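Long-range contacts in Rv3303c-lpdA (Mycobacterium tuberculosis, PDB 1XDI), which probably reduces quinones to quinols with NADH or NADPH, using one FAD per subunit, and may help the bacterium resist reactive oxygen intermediates: residues 362-367 with 415-420; 381-386 with 399-404. All blocks are in the same frame, centred on the assembly; numbering follows the deposited sequence.

Overall arrangement
Contacts 1 and 2 lie in one five-stranded antiparallel sheet, their centres about 10 Å apart. Contact 1 pairs strands 361-366 and 413-420; contact 2 pairs strand 401-407 with 379-385, which is outermost within this chain. The two meet because 401-407 and 413-420, consecutive in the chain, are also neighbours in the sheet: Val417 N is 2.8 Å from Lys403 O, and Phe401 N is 3.0 Å from Val419 O, both probable hydrogen bonds. Leu386 adds packing on Ala420. Neither contact belongs to the flavin pocket itself. The side chain of Ala363 is about 11 Å from a bound FAD, and that of Leu386 about 12 Å from that of the FAD-binding Tyr450.

Contact 1. Residues 362-367 with 415-420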
ATOM      1  N   ILE A 362      19.108  -7.317 -22.220  1.00 10.08           N
ATOM      2  CA  ILE A 362      19.256  -6.203 -21.327  1.00  9.49           C
ATOM      3  C   ILE A 362      17.885  -5.565 -21.155  1.00  8.31           C
ATOM      4  O   ILE A 362      17.244  -5.207 -22.132  1.00  7.67           O
ATOM      5  CB  ILE A 362      20.182  -5.191 -21.915  1.00 11.69           C
ATOM      6  CG1 ILE A 362      21.397  -5.921 -22.463  1.00 11.96           C
ATOM      7  CG2 ILE A 362      20.554  -4.138 -20.850  1.00 12.77           C
ATOM      8  CD1 ILE A 362      22.538  -5.013 -22.786  1.00 15.82           C
ATOM      9  N   ALA A 363      17.423  -5.468 -19.912  1.00  7.62           N
ATOM     10  CA  ALA A 363      16.139  -4.826 -19.593  1.00  5.94           C
ATOM     11  C   ALA A 363      16.377  -3.804 -18.475  1.00  4.16           C
ATOM     12  O   ALA A 363      17.232  -3.998 -17.602  1.00  1.00           O
ATOM     13  CB  ALA A 363      15.094  -5.876 -19.127  1.00  5.57           C
ATOM     14  N   ALA A 364      15.614  -2.720 -18.519  1.00  3.14           N
ATOM     15  CA  ALA A 364      15.709  -1.699 -17.501  1.00  3.13           C
ATOM     16  C   ALA A 364      14.329  -1.092 -17.232  1.00  4.46           C
ATOM     17  O   ALA A 364      13.404  -1.292 -18.037  1.00  5.11           O
ATOM     18  CB  ALA A 364      16.620  -0.671 -17.941  1.00  1.00           C
ATOM     19  N   VAL A 365      14.193  -0.374 -16.101  1.00  4.36           N
ATOM     20  CA  VAL A 365      12.941   0.309 -15.703  1.00  5.28           C
ATOM     21  C   VAL A 365      13.275   1.404 -14.698  1.00  5.92           C
ATOM     22  O   VAL A 365      14.123   1.208 -13.816  1.00  5.38           O
ATOM     23  CB  VAL A 365      11.936  -0.555 -14.891  1.00  5.89           C
ATOM     24  CG1 VAL A 365      10.536  -0.232 -15.310  1.00  3.85           C
ATOM     25  CG2 VAL A 365      12.285  -2.013 -14.949  1.00  6.88           C
ATOM     26  N   GLY A 366      12.563   2.521 -14.803  1.00  5.77           N
ATOM     27  CA  GLY A 366      12.742   3.605 -13.867  1.00  7.54           C
ATOM     28  C   GLY A 366      13.971   4.478 -14.018  1.00  8.50           C
ATOM     29  O   GLY A 366      14.649   4.456 -15.047  1.00  7.28           O
ATOM     30  N   VAL A 367      14.287   5.210 -12.951  1.00  7.91           N
ATOM     31  CA  VAL A 367      15.389   6.138 -13.005  1.00 10.18           C
ATOM     32  C   VAL A 367      16.674   5.519 -13.478  1.00 11.13           C
ATOM     33  O   VAL A 367      17.045   4.477 -12.997  1.00 13.72           O
ATOM     34  CB  VAL A 367      15.657   6.796 -11.630  1.00 11.28           C
ATOM     35  CG1 VAL A 367      16.732   7.868 -11.768  1.00 10.56           C
ATOM     36  CG2 VAL A 367      14.390   7.439 -11.087  1.00 12.30           C
ATOM     37  N   GLY A 415      13.814   1.979  -9.718  1.00  7.88           N
ATOM     38  CA  GLY A 415      14.439   1.592 -10.977  1.00  7.23           C
ATOM     39  C   GLY A 415      15.087   0.255 -10.775  1.00  7.23           C
ATOM     40  O   GLY A 415      15.167  -0.212  -9.645  1.00  8.32           O
ATOM     41  N   GLY A 416      15.525  -0.366 -11.868  1.00  7.34           N
ATOM     42  CA  GLY A 416      16.197  -1.659 -11.813  1.00  4.30           C
ATOM     43  C   GLY A 416      16.716  -1.899 -13.210  1.00  3.53           C
ATOM     44  O   GLY A 416      16.166  -1.324 -14.149  1.00  3.26           O
ATOM     45  N   VAL A 417      17.798  -2.661 -13.351  1.00  3.75           N
ATOM     46  CA  VAL A 417      18.357  -3.009 -14.674  1.00  4.21           C
ATOM     47  C   VAL A 417      18.745  -4.444 -14.524  1.00  4.30           C
ATOM     48  O   VAL A 417      19.270  -4.831 -13.498  1.00  2.49           O
ATOM     49  CB  VAL A 417      19.692  -2.299 -15.105  1.00  3.77           C
ATOM     50  CG1 VAL A 417      20.207  -2.992 -16.349  1.00  1.96           C
ATOM     51  CG2 VAL A 417      19.515  -0.825 -15.389  1.00  1.00           C
ATOM     52  N   VAL A 418      18.510  -5.215 -15.571  1.00  5.77           N
ATOM     53  CA  VAL A 418      18.803  -6.642 -15.539  1.00  6.16           C
ATOM     54  C   VAL A 418      19.420  -7.026 -16.849  1.00  6.39           C
ATOM     55  O   VAL A 418      18.821  -6.787 -17.908  1.00  8.72           O
ATOM     56  CB  VAL A 418      17.531  -7.528 -15.392  1.00  4.34           C
ATOM     57  CG1 VAL A 418      17.926  -8.953 -15.281  1.00  4.58           C
ATOM     58  CG2 VAL A 418      16.758  -7.161 -14.194  1.00  3.68           C
ATOM     59  N   VAL A 419      20.618  -7.586 -16.766  1.00  4.52           N
ATOM     60  CA  VAL A 419      21.292  -8.082 -17.926  1.00  4.77           C
ATOM     61  C   VAL A 419      21.450  -9.595 -17.734  1.00  6.38           C
ATOM     62  O   VAL A 419      22.272 -10.017 -16.917  1.00  8.03           O
ATOM     63  CB  VAL A 419      22.657  -7.418 -18.073  1.00  3.41           C
ATOM     64  CG1 VAL A 419      23.565  -8.219 -18.997  1.00  1.00           C
ATOM     65  CG2 VAL A 419      22.466  -6.058 -18.647  1.00  3.28           C
ATOM     66  N   ALA A 420      20.654 -10.400 -18.441  1.00  7.05           N
ATOM     67  CA  ALA A 420      20.749 -11.876 -18.382  1.00  8.16           C
ATOM     68  C   ALA A 420      20.016 -12.505 -19.577  1.00  9.80           C
ATOM     69  O   ALA A 420      19.346 -11.786 -20.355  1.00  9.87           O
ATOM     70  CB  ALA A 420      20.177 -12.397 -17.113  1.00 10.36           C
TER
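The flat groups where Ala363 and Val365 meet Val418 and Gly416 are peptide units, no ring taking part; in these almost exactly antiparallel strands they face each other N-H to C=O. Ile362 and Ala364 stand with Val417 and Val419 on one face of the sheet, Ala363 and Val365 with Val418 on the other. Ala363 and Val418 form a hydrogen-bonded pair held from both directions. Ala363 N gives a nearly straight bond to Val418 O (2.8 Å, 170° at the hydrogen), and Val418 N returns one to Ala363 O at 2.7 Å. Farther along, Val365 N reaches Gly416 O at 2.9 Å on a more bent path (144°); the return bond from Gly416 N to Val365 O is doubtful, as the position of that oxygen is less sure. Between these pairs the CA atoms of Ala364 and Val417 approach to 4.1 Å.

Side-chain contact is concentrated on the Ile362 face. Ile362 and Val419 lie side by side and point the same way, with CG2 of Ile362 against CG2 of Val419 at 3.5 Å. The valine methyl gets there because it is turned anti to its own carbonyl carbon, while CG1 takes the place opposite the backbone N (chi1 162°). Next to them, CG2 of Val417 rests against CB of Ala364 at 3.9 Å. Gly366 and Gly415 bring the ladder to its end, their CA atoms 3.9 Å apart.

On the Ala363 face helix 423-436 packs through Ile427. The Ile362 face meets Ala225 of helix 223-235, which lies in the chain between strands 208-211 and 239-241 of a parallel sheet. These two strands, built of small and branched apolar residues, thus belong where the antiparallel sheet of the dimerisation domain packs on the rest of the subunit.

Contact 2. Residues 381-386 with 399-404; sequences TIMLPL and HGFVKI
Strands 381-385 and 401-404 run antiparallel, their axes 4.5 Å apart, with Leu384 and Val402 bonded in both directions (Leu384 N to Val402 O 2.7 Å, Val402 N to Leu384 O 2.8 Å). Ile382 N bonds to Ile404 O at 3.3 Å, and the return bond from Ile404 N to Ile382 O is weak. Past the strand end, Leu386 N bonds to Gly400 O at 2.8 Å, approaching from above the carbonyl plane.

Met383 runs extended through CG (chi1 158°, chi2 161°), which carries SD over the centre of one face of the Phe401 ring, 4.1 Å from the centroid and only 9° off the normal; the bend at chi3 directs only the terminal CE, which lies farther from the ring. The same sulfur lies 3.9 Å from Lys403 CE, where the extended lysine chain passes. Lys403 NZ goes on to salt bridges with Asp222 and Asp224. Leu386 folds over the start of the opposite strand, its CD1 3.4 Å from Phe401 N and its CD2 against CG2 of Val402.

On the sheet face of Val402, helix 454-464 packs on Ile404 through Ala460. The pairing adds strand 379-385 as the outermost strand, within this chain, of the dimerisation domain's antiparallel sheet, with a Met-aromatic contact on the face turned to helix 223-235.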
ATOM      1  N   THR A 381      21.741   2.502  -4.517  1.00 12.49           N
ATOM      2  CA  THR A 381      21.861   1.609  -5.644  1.00  9.16           C
ATOM      3  C   THR A 381      22.746   0.391  -5.340  1.00  8.98           C
ATOM      4  O   THR A 381      23.633   0.447  -4.525  1.00  9.94           O
ATOM      5  CB  THR A 381      22.541   2.342  -6.797  1.00  8.73           C
ATOM      6  OG1 THR A 381      23.962   2.170  -6.686  1.00  7.46           O
ATOM      7  CG2 THR A 381      22.251   3.830  -6.738  1.00  7.51           C
ATOM      8  N   ILE A 382      22.545  -0.704  -6.054  1.00  8.31           N
ATOM      9  CA  ILE A 382      23.397  -1.868  -5.870  1.00  5.20           C
ATOM     10  C   ILE A 382      23.522  -2.613  -7.180  1.00  5.32           C
ATOM     11  O   ILE A 382      22.618  -2.597  -7.987  1.00  5.12           O
ATOM     12  CB  ILE A 382      22.815  -2.788  -4.807  1.00  4.55           C
ATOM     13  CG1 ILE A 382      23.652  -4.046  -4.680  1.00  1.00           C
ATOM     14  CG2 ILE A 382      21.378  -3.126  -5.147  1.00  3.40           C
ATOM     15  CD1 ILE A 382      23.395  -4.738  -3.367  1.00  1.00           C
ATOM     16  N   MET A 383      24.667  -3.217  -7.426  1.00  5.98           N
ATOM     17  CA  MET A 383      24.821  -4.009  -8.626  1.00  7.69           C
ATOM     18  C   MET A 383      25.294  -5.364  -8.177  1.00  7.33           C
ATOM     19  O   MET A 383      26.383  -5.546  -7.658  1.00  7.46           O
ATOM     20  CB  MET A 383      25.818  -3.436  -9.600  1.00 10.95           C
ATOM     21  CG  MET A 383      26.328  -4.505 -10.511  1.00 15.73           C
ATOM     22  SD  MET A 383      27.069  -3.824 -11.988  1.00 25.53           S
ATOM     23  CE  MET A 383      28.779  -3.846 -11.582  1.00 25.11           C
ATOM     24  N   LEU A 384      24.448  -6.342  -8.364  1.00  7.87           N
ATOM     25  CA  LEU A 384      24.807  -7.678  -7.953  1.00  7.49           C
ATOM     26  C   LEU A 384      25.129  -8.613  -9.148  1.00  6.03           C
ATOM     27  O   LEU A 384      24.276  -8.901  -9.978  1.00  6.11           O
ATOM     28  CB  LEU A 384      23.666  -8.191  -7.112  1.00  6.25           C
ATOM     29  CG  LEU A 384      23.722  -9.625  -6.742  1.00  8.12           C
ATOM     30  CD1 LEU A 384      25.014  -9.956  -6.056  1.00 10.32           C
ATOM     31  CD2 LEU A 384      22.535  -9.859  -5.827  1.00  9.37           C
ATOM     32  N   PRO A 385      26.396  -9.009  -9.301  1.00  3.95           N
ATOM     33  CA  PRO A 385      26.729  -9.901 -10.410  1.00  3.96           C
ATOM     34  C   PRO A 385      25.819 -11.100 -10.303  1.00  4.28           C
ATOM     35  O   PRO A 385      25.333 -11.371  -9.204  1.00  7.35           O
ATOM     36  CB  PRO A 385      28.144 -10.285 -10.114  1.00  1.38           C
ATOM     37  CG  PRO A 385      28.691  -8.994  -9.581  1.00  3.09           C
ATOM     38  CD  PRO A 385      27.605  -8.501  -8.656  1.00  2.24           C
ATOM     39  N   LEU A 386      25.554 -11.796 -11.412  1.00  2.96           N
ATOM     40  CA  LEU A 386      24.714 -12.995 -11.362  1.00  1.80           C
ATOM     41  C   LEU A 386      25.559 -14.267 -11.264  1.00  1.38           C
ATOM     42  O   LEU A 386      25.034 -15.349 -10.944  1.00  1.00           O
ATOM     43  CB  LEU A 386      23.808 -13.103 -12.610  1.00  2.34           C
ATOM     44  CG  LEU A 386      22.502 -12.310 -12.530  1.00  2.81           C
ATOM     45  CD1 LEU A 386      21.795 -12.102 -13.872  1.00  1.18           C
ATOM     46  CD2 LEU A 386      21.659 -13.056 -11.548  1.00  4.47           C
ATOM     47  N   HIS A 399      28.654 -12.911 -17.097  1.00 14.11           N
ATOM     48  CA  HIS A 399      28.703 -11.475 -17.064  1.00 12.35           C
ATOM     49  C   HIS A 399      27.372 -10.811 -16.784  1.00 12.02           C
ATOM     50  O   HIS A 399      27.256  -9.559 -16.853  1.00 10.23           O
ATOM     51  CB  HIS A 399      29.279 -10.994 -18.377  1.00 12.99           C
ATOM     52  CG  HIS A 399      30.585 -11.638 -18.707  1.00 13.14           C
ATOM     53  ND1 HIS A 399      31.765 -11.256 -18.120  1.00 13.79           N
ATOM     54  CD2 HIS A 399      30.896 -12.647 -19.552  1.00 13.42           C
ATOM     55  CE1 HIS A 399      32.751 -11.997 -18.593  1.00 13.93           C
ATOM     56  NE2 HIS A 399      32.249 -12.850 -19.465  1.00 13.95           N
ATOM     57  N   GLY A 400      26.379 -11.636 -16.440  1.00 10.21           N
ATOM     58  CA  GLY A 400      25.072 -11.083 -16.135  1.00  8.63           C
ATOM     59  C   GLY A 400      25.060 -10.412 -14.774  1.00  7.55           C
ATOM     60  O   GLY A 400      25.985 -10.606 -13.952  1.00  4.51           O
ATOM     61  N   PHE A 401      24.015  -9.619 -14.517  1.00  7.01           N
ATOM     62  CA  PHE A 401      23.900  -8.941 -13.205  1.00  5.24           C
ATOM     63  C   PHE A 401      22.538  -8.333 -12.988  1.00  4.00           C
ATOM     64  O   PHE A 401      21.776  -8.162 -13.908  1.00  4.36           O
ATOM     65  CB  PHE A 401      24.981  -7.830 -13.059  1.00  4.36           C
ATOM     66  CG  PHE A 401      24.788  -6.633 -13.989  1.00  2.52           C
ATOM     67  CD1 PHE A 401      23.766  -5.721 -13.782  1.00  3.52           C
ATOM     68  CD2 PHE A 401      25.625  -6.417 -15.041  1.00  1.00           C
ATOM     69  CE1 PHE A 401      23.598  -4.632 -14.606  1.00  2.71           C
ATOM     70  CE2 PHE A 401      25.454  -5.327 -15.862  1.00  1.00           C
ATOM     71  CZ  PHE A 401      24.448  -4.444 -15.646  1.00  2.30           C
ATOM     72  N   VAL A 402      22.250  -7.989 -11.745  1.00  4.04           N
ATOM     73  CA  VAL A 402      21.010  -7.320 -11.393  1.00  2.42           C
ATOM     74  C   VAL A 402      21.327  -6.061 -10.658  1.00  1.60           C
ATOM     75  O   VAL A 402      22.081  -6.095  -9.706  1.00  1.00           O
ATOM     76  CB  VAL A 402      20.156  -8.154 -10.478  1.00  1.00           C
ATOM     77  CG1 VAL A 402      18.945  -7.344 -10.005  1.00  1.00           C
ATOM     78  CG2 VAL A 402      19.756  -9.393 -11.216  1.00  1.18           C
ATOM     79  N   LYS A 403      20.752  -4.955 -11.130  1.00  3.38           N
ATOM     80  CA  LYS A 403      20.859  -3.609 -10.518  1.00  4.29           C
ATOM     81  C   LYS A 403      19.486  -3.162 -10.002  1.00  3.75           C
ATOM     82  O   LYS A 403      18.533  -3.126 -10.739  1.00  5.62           O
ATOM     83  CB  LYS A 403      21.317  -2.525 -11.531  1.00  5.22           C
ATOM     84  CG  LYS A 403      22.839  -2.273 -11.665  1.00  6.69           C
ATOM     85  CD  LYS A 403      23.124  -0.988 -12.499  1.00  6.66           C
ATOM     86  CE  LYS A 403      24.621  -0.865 -12.882  1.00  7.54           C
ATOM     87  NZ  LYS A 403      24.980   0.283 -13.817  1.00  5.32           N
ATOM     88  N   ILE A 404      19.384  -2.804  -8.744  1.00  3.95           N
ATOM     89  CA  ILE A 404      18.121  -2.316  -8.218  1.00  4.77           C
ATOM     90  C   ILE A 404      18.368  -0.920  -7.607  1.00  3.85           C
ATOM     91  O   ILE A 404      19.390  -0.722  -6.952  1.00  2.07           O
ATOM     92  CB  ILE A 404      17.585  -3.334  -7.185  1.00  6.73           C
ATOM     93  CG1 ILE A 404      16.567  -4.247  -7.876  1.00  6.85           C
ATOM     94  CG2 ILE A 404      16.988  -2.637  -5.990  1.00  7.11           C
ATOM     95  CD1 ILE A 404      16.252  -5.499  -7.035  1.00  6.45           C
TER